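Local coordinates for protein putative cytidylyltransferase (Burkholderia pseudomallei, PDB 5X9Q) that probably transfers the adenylyl group of ATP to D-glycero-beta-D-manno-heptose 1-phosphate, yielding ADP-D-glycero-beta-D-manno-heptose and diphosphate, at residues A28-R31 against A32-P35; L48-G51 against H52-L56; A141-R144 against G145-G148. All coordinates share one frame; numbering follows the deposited sequence.

Contact 1: A28-R31 against A32-P35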
loop_
_atom_site.group_PDB
_atom_site.type_symbol
_atom_site.label_atom_id
_atom_site.label_comp_id
_atom_site.label_asym_id
_atom_site.label_seq_id
_atom_site.Cartn_x
_atom_site.Cartn_y
_atom_site.Cartn_z
ATOM N N ALA A 28 -18.931 -12.489 -10.207
ATOM C CA ALA A 28 -19.360 -13.634 -11.006
ATOM C C ALA A 28 -19.931 -13.240 -12.380
ATOM O O ALA A 28 -19.648 -13.895 -13.389
ATOM C CB ALA A 28 -20.378 -14.446 -10.234
ATOM N N ALA A 29 -20.723 -12.171 -12.416
ATOM C CA ALA A 29 -21.300 -11.664 -13.664
ATOM C C ALA A 29 -20.244 -11.104 -14.622
ATOM O O ALA A 29 -20.342 -11.225 -15.846
ATOM C CB ALA A 29 -22.315 -10.592 -13.358
ATOM N N MET A 30 -19.230 -10.498 -14.028
ATOM C CA MET A 30 -18.162 -9.841 -14.742
ATOM C C MET A 30 -17.084 -10.807 -15.235
ATOM O O MET A 30 -16.336 -10.481 -16.159
ATOM C CB MET A 30 -17.544 -8.810 -13.801
ATOM C CG MET A 30 -16.431 -7.981 -14.371
ATOM S SD MET A 30 -15.986 -6.777 -13.115
ATOM C CE MET A 30 -17.378 -5.657 -13.274
ATOM N N ARG A 31 -17.042 -12.004 -14.647
ATOM C CA ARG A 31 -15.958 -12.960 -14.879
ATOM C C ARG A 31 -15.625 -13.188 -16.352
ATOM O O ARG A 31 -14.458 -13.193 -16.740
ATOM C CB ARG A 31 -16.286 -14.309 -14.237
ATOM C CG ARG A 31 -15.303 -15.420 -14.637
ATOM C CD ARG A 31 -13.930 -15.055 -14.105
ATOM N NE ARG A 31 -12.883 -16.053 -14.331
ATOM C CZ ARG A 31 -12.159 -16.151 -15.438
ATOM N NH1 ARG A 31 -12.377 -15.315 -16.443
ATOM N NH2 ARG A 31 -11.216 -17.079 -15.532
ATOM N N ALA A 32 -16.653 -13.371 -17.166
ATOM C CA ALA A 32 -16.444 -13.704 -18.566
ATOM C C ALA A 32 -15.738 -12.567 -19.321
ATOM O O ALA A 32 -15.091 -12.815 -20.335
ATOM C CB ALA A 32 -17.771 -14.050 -19.228
ATOM N N SER A 33 -15.831 -11.337 -18.812
ATOM C CA SER A 33 -15.245 -10.200 -19.519
ATOM C C SER A 33 -13.887 -9.782 -18.954
ATOM O O SER A 33 -13.281 -8.832 -19.447
ATOM C CB SER A 33 -16.181 -8.992 -19.476
ATOM O OG SER A 33 -16.262 -8.460 -18.174
ATOM N N LEU A 34 -13.402 -10.495 -17.940
ATOM C CA LEU A 34 -12.075 -10.228 -17.395
ATOM C C LEU A 34 -10.978 -10.722 -18.352
ATOM O O LEU A 34 -11.165 -11.698 -19.077
ATOM C CB LEU A 34 -11.929 -10.871 -16.010
ATOM C CG LEU A 34 -12.781 -10.276 -14.872
ATOM C CD1 LEU A 34 -12.493 -10.957 -13.547
ATOM C CD2 LEU A 34 -12.527 -8.767 -14.722
ATOM N N PRO A 35 -9.837 -10.016 -18.385
ATOM C CA PRO A 35 -8.697 -10.377 -19.235
ATOM C C PRO A 35 -8.022 -11.659 -18.742
ATOM O O PRO A 35 -7.748 -11.792 -17.547
ATOM C CB PRO A 35 -7.741 -9.189 -19.086
ATOM C CG PRO A 35 -8.507 -8.137 -18.371
ATOM C CD PRO A 35 -9.550 -8.820 -17.572
#
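Two overlapping turns carry the chain from Met30 to Leu34, Ser33 N donating to Met30 O at 2.8 Å and Leu34 N to Arg31 O at 3.1 Å. Met30 O is gripped a second time, by the hydroxyl of its turn partner: Ser33 OG donates to Met30 O across 2.9 Å. The two donors use the oxygen differently. The hydroxyl lies in the carbonyl plane on a lone pair, while the amide comes in from above that plane. With chi1 at 70°, Ser33 holds OG between its own N and carbonyl carbon, where it can reach back to Met30 O. These turns lead helix 24-30 toward strand 38-43, the central strand of the five-stranded parallel sheet in this Rossmann-like nucleotidyltransferase domain. On their flank, Met30 and Leu34 cross at about a right angle, with Met30 CG 4.0 Å from Leu34 CD2. The same Met30 CG lies 3.8 Å from Ser33 OG, so it meets both a hydroxyl and a methyl. Both Met30 and Leu34 also pack on Trp105 of strand 105-109, and Leu34 reaches Ile67 of strand 65-71. Arg31 bends at chi2 (64°) and passes its guanidinium obliquely by Leu34 CB; beyond the turn, its NH2 donates to the carbonyl oxygen of His122.

Contact 2: L48-G51 against H52-L56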
loop_
_atom_site.group_PDB
_atom_site.type_symbol
_atom_site.label_atom_id
_atom_site.label_comp_id
_atom_site.label_asym_id
_atom_site.label_seq_id
_atom_site.Cartn_x
_atom_site.Cartn_y
_atom_site.Cartn_z
ATOM N N LEU A 48 -0.923 -4.705 6.663
ATOM C CA LEU A 48 -0.086 -4.877 5.481
ATOM C C LEU A 48 1.361 -4.683 5.844
ATOM O O LEU A 48 1.713 -3.713 6.516
ATOM C CB LEU A 48 -0.459 -3.899 4.367
ATOM C CG LEU A 48 -1.622 -4.203 3.436
ATOM C CD1 LEU A 48 -1.695 -3.127 2.384
ATOM C CD2 LEU A 48 -1.357 -5.515 2.765
ATOM N N HIS A 49 2.205 -5.582 5.356
ATOM C CA HIS A 49 3.633 -5.398 5.481
ATOM C C HIS A 49 4.256 -5.596 4.108
ATOM O O HIS A 49 3.554 -5.899 3.139
ATOM C CB HIS A 49 4.236 -6.365 6.502
ATOM C CG HIS A 49 3.901 -7.797 6.248
ATOM N ND1 HIS A 49 4.444 -8.516 5.199
ATOM C CD2 HIS A 49 3.142 -8.676 6.949
ATOM C CE1 HIS A 49 3.986 -9.755 5.232
ATOM N NE2 HIS A 49 3.194 -9.879 6.285
ATOM N N ARG A 50 5.567 -5.419 4.028
ATOM C CA ARG A 50 6.261 -5.429 2.753
ATOM C C ARG A 50 6.182 -6.769 2.013
ATOM O O ARG A 50 6.184 -6.801 0.784
ATOM C CB ARG A 50 7.718 -5.029 2.967
ATOM C CG ARG A 50 8.467 -4.827 1.684
ATOM C CD ARG A 50 9.898 -4.477 1.947
ATOM N NE ARG A 50 10.549 -4.096 0.707
ATOM C CZ ARG A 50 11.691 -3.426 0.641
ATOM N NH1 ARG A 50 12.315 -3.068 1.760
ATOM N NH2 ARG A 50 12.207 -3.123 -0.544
ATOM N N GLY A 51 6.106 -7.869 2.755
ATOM C CA GLY A 51 5.974 -9.184 2.143
ATOM C C GLY A 51 4.655 -9.326 1.406
ATOM O O GLY A 51 4.599 -9.866 0.307
ATOM N N HIS A 52 3.596 -8.809 2.015
ATOM C CA HIS A 52 2.277 -8.777 1.408
ATOM C C HIS A 52 2.289 -8.080 0.054
ATOM O O HIS A 52 1.797 -8.623 -0.929
ATOM C CB HIS A 52 1.301 -8.051 2.320
ATOM C CG HIS A 52 0.850 -8.854 3.497
ATOM N ND1 HIS A 52 0.783 -8.331 4.767
ATOM C CD2 HIS A 52 0.411 -10.131 3.592
ATOM C CE1 HIS A 52 0.318 -9.248 5.596
ATOM N NE2 HIS A 52 0.085 -10.350 4.908
ATOM N N VAL A 53 2.841 -6.873 -0.010
ATOM C CA VAL A 53 2.769 -6.114 -1.254
ATOM C C VAL A 53 3.751 -6.620 -2.297
ATOM O O VAL A 53 3.455 -6.558 -3.486
ATOM C CB VAL A 53 2.961 -4.586 -1.021
ATOM C CG1 VAL A 53 1.824 -4.053 -0.112
ATOM C CG2 VAL A 53 4.330 -4.269 -0.452
ATOM N N SER A 54 4.899 -7.127 -1.859
ATOM C CA SER A 54 5.891 -7.661 -2.784
ATOM C C SER A 54 5.262 -8.847 -3.504
ATOM O O SER A 54 5.380 -8.990 -4.720
ATOM C CB SER A 54 7.150 -8.099 -2.035
ATOM O OG SER A 54 7.921 -6.978 -1.640
ATOM N N TYR A 55 4.571 -9.694 -2.755
ATOM C CA TYR A 55 3.906 -10.853 -3.290
ATOM C C TYR A 55 2.650 -10.489 -4.045
ATOM O O TYR A 55 2.333 -11.156 -4.986
ATOM C CB TYR A 55 3.687 -11.930 -2.216
ATOM C CG TYR A 55 2.276 -12.379 -1.967
ATOM C CD1 TYR A 55 1.630 -13.239 -2.818
ATOM C CD2 TYR A 55 1.596 -11.921 -0.898
ATOM C CE1 TYR A 55 0.324 -13.622 -2.594
ATOM C CE2 TYR A 55 0.310 -12.305 -0.645
ATOM C CZ TYR A 55 -0.321 -13.141 -1.493
ATOM O OH TYR A 55 -1.594 -13.457 -1.178
ATOM N N LEU A 56 1.954 -9.439 -3.621
ATOM C CA LEU A 56 0.754 -9.025 -4.348
ATOM C C LEU A 56 1.116 -8.527 -5.752
ATOM O O LEU A 56 0.356 -8.701 -6.704
ATOM C CB LEU A 56 0.008 -7.935 -3.577
ATOM C CG LEU A 56 -0.925 -8.412 -2.462
ATOM C CD1 LEU A 56 -1.768 -7.260 -1.936
ATOM C CD2 LEU A 56 -1.809 -9.549 -2.951
#
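Two histidines three residues apart lie face to face: the rings of His49 and His52 form an offset stack, centroids 3.6 Å apart and planes at 24°. They are the first and last residues of an HxGH sequence, the signature of this nucleotidyltransferase family, placed as expected at the start of the helix in the beta-alpha-beta unit 38-43, 50-62, 65-71. In relatives these histidines meet the nucleotide phosphates, so they probably line the ATP site here. His52 ND1 lies over the centre of the His49 ring, whereas His49 NE2 lies over the His52 face, displaced toward its rim. A capping box helps hold the pair: His49 N donates to His52 ND1 at 3.2 Å, nearly in the plane of the acceptor ring. His49, the N-cap, folds its ring over the first turn with chi1 at 53°, and Gly51 N gives its ND1 a weak bond of 3.0 Å. Leu48 CD2 packs beside the root of the His52 side chain, 3.7 Å from its CB. Arg50 runs out fully extended to salt bridges with Asp92 and Glu18 of the second subunit, and Tyr55 OH bonds Thr41. Arg50 O takes two donors from opposite faces of its plane, Ser54 N at 3.0 Å and Ser54 OG, also at 3.0 Å.

Contact 3: A141-R144 against G145-G148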
loop_
_atom_site.group_PDB
_atom_site.type_symbol
_atom_site.label_atom_id
_atom_site.label_comp_id
_atom_site.label_asym_id
_atom_site.label_seq_id
_atom_site.Cartn_x
_atom_site.Cartn_y
_atom_site.Cartn_z
ATOM N N ALA A 141 -6.473 -28.066 -5.801
ATOM C CA ALA A 141 -7.076 -29.166 -6.512
ATOM C C ALA A 141 -8.222 -28.640 -7.327
ATOM O O ALA A 141 -8.398 -29.036 -8.479
ATOM C CB ALA A 141 -7.559 -30.253 -5.531
ATOM N N LEU A 142 -9.004 -27.737 -6.731
ATOM C CA LEU A 142 -10.139 -27.178 -7.446
ATOM C C LEU A 142 -9.674 -26.522 -8.737
ATOM O O LEU A 142 -10.161 -26.861 -9.825
ATOM C CB LEU A 142 -10.892 -26.162 -6.584
ATOM C CG LEU A 142 -12.101 -25.516 -7.284
ATOM C CD1 LEU A 142 -13.189 -26.535 -7.592
ATOM C CD2 LEU A 142 -12.668 -24.379 -6.445
ATOM N N VAL A 143 -8.696 -25.618 -8.627
ATOM C CA VAL A 143 -8.250 -24.863 -9.794
ATOM C C VAL A 143 -7.554 -25.744 -10.833
ATOM O O VAL A 143 -7.816 -25.634 -12.048
ATOM C CB VAL A 143 -7.300 -23.721 -9.383
ATOM C CG1 VAL A 143 -6.689 -23.075 -10.612
ATOM C CG2 VAL A 143 -8.059 -22.704 -8.595
ATOM N N ARG A 144 -6.665 -26.617 -10.365
ATOM C CA ARG A 144 -5.994 -27.537 -11.283
ATOM C C ARG A 144 -7.001 -28.458 -11.927
ATOM O O ARG A 144 -6.790 -28.910 -13.056
ATOM C CB ARG A 144 -4.926 -28.366 -10.571
ATOM C CG ARG A 144 -3.696 -27.594 -10.184
ATOM C CD ARG A 144 -2.897 -28.365 -9.177
ATOM N NE ARG A 144 -1.650 -27.681 -8.904
ATOM C CZ ARG A 144 -0.829 -27.973 -7.906
ATOM N NH1 ARG A 144 -1.131 -28.935 -7.044
ATOM N NH2 ARG A 144 0.303 -27.292 -7.775
ATOM N N GLY A 145 -8.103 -28.709 -11.216
ATOM C CA GLY A 145 -9.137 -29.609 -11.702
ATOM C C GLY A 145 -9.660 -29.175 -13.059
ATOM O O GLY A 145 -10.015 -30.030 -13.880
ATOM N N TRP A 146 -9.672 -27.867 -13.335
ATOM C CA TRP A 146 -10.119 -27.425 -14.653
ATOM C C TRP A 146 -8.962 -26.953 -15.516
ATOM O O TRP A 146 -9.185 -26.233 -16.481
ATOM C CB TRP A 146 -11.161 -26.308 -14.551
ATOM C CG TRP A 146 -10.709 -25.042 -13.849
ATOM C CD1 TRP A 146 -9.732 -24.184 -14.252
ATOM C CD2 TRP A 146 -11.253 -24.491 -12.638
ATOM N NE1 TRP A 146 -9.625 -23.139 -13.361
ATOM C CE2 TRP A 146 -10.552 -23.308 -12.364
ATOM C CE3 TRP A 146 -12.271 -24.889 -11.762
ATOM C CZ2 TRP A 146 -10.827 -22.518 -11.248
ATOM C CZ3 TRP A 146 -12.543 -24.115 -10.656
ATOM C CH2 TRP A 146 -11.819 -22.944 -10.405
ATOM N N GLY A 147 -7.738 -27.341 -15.162
ATOM C CA GLY A 147 -6.574 -27.031 -15.974
ATOM C C GLY A 147 -5.804 -25.755 -15.605
ATOM O O GLY A 147 -4.853 -25.387 -16.286
ATOM N N GLY A 148 -6.205 -25.078 -14.535
ATOM C CA GLY A 148 -5.503 -23.879 -14.074
ATOM C C GLY A 148 -4.214 -24.211 -13.334
ATOM O O GLY A 148 -3.861 -25.378 -13.179
#
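Trp146 folds its indole back beneath the last turn of helix 138-145, so that Val143 O and Leu142 O lie over one face of the ring. Its chi1 of 60° sets CG between the backbone N and the carbonyl carbon, the conformer that swings the ring under the turn instead of out from it. Val143 does most to meet it. Its CA sits 3.9 Å from the centroid of the six-membered ring and only 17° off the normal, a CH-pi contact over the face, while Val143 CG2 reaches Trp146 CZ2 at 3.8 Å. Leu142 adds its branch point from the same turn, with CG 3.7 Å from Trp146 CZ3. The indole is held from beyond the turn as well: NE1 donates to the carbonyl oxygen of Pro123, and the ring stacks with His122. Val143 CG1 makes its closest approach to Gly148, 3.7 Å from its CA, an approach made possible because Gly148 has no side chain. Gly145, the third contributor, takes part through its backbone alone: its N donates to Ala141 O at 2.8 Å, with a weaker second bond to Leu142 O. Arg144 leads its extended chain away to a salt bridge with Asp135, though its CA makes a CH...O contact with Gly148 O. Val143 O is shared by two amides that approach from opposite faces of its plane, Trp146 N at 3.2 Å and Gly148 N at 3.0 Å. The second of these, together with Gly147 N to Arg144 O at 2.8 Å, closes a Schellman motif, in which Gly147, at positive phi (94°), is the C-prime residue that ends the helix and turns the chain into strand 149-153.

In the fold
Contacts 1 and 3 are surface turns, each leading from a helix into a strand of the sheet; contact 2 is partly buried, lies across the chain's centre from both, and starts a helix. Centres 18 Å apart, contacts 1 and 3 share a neighbour: Arg31 bonds the carbonyl of His122, whose ring stacks with Trp146. Their carbonyls are taken up differently, by a serine hydroxyl and amide in contact 1 and by the amides of a glycine-rich Schellman turn in contact 3. In contact 2 imidazole nitrogens do the capping, beside the probable nucleotide site, and this contact alone touches the second subunit, most strongly through the salt bridges of Arg50.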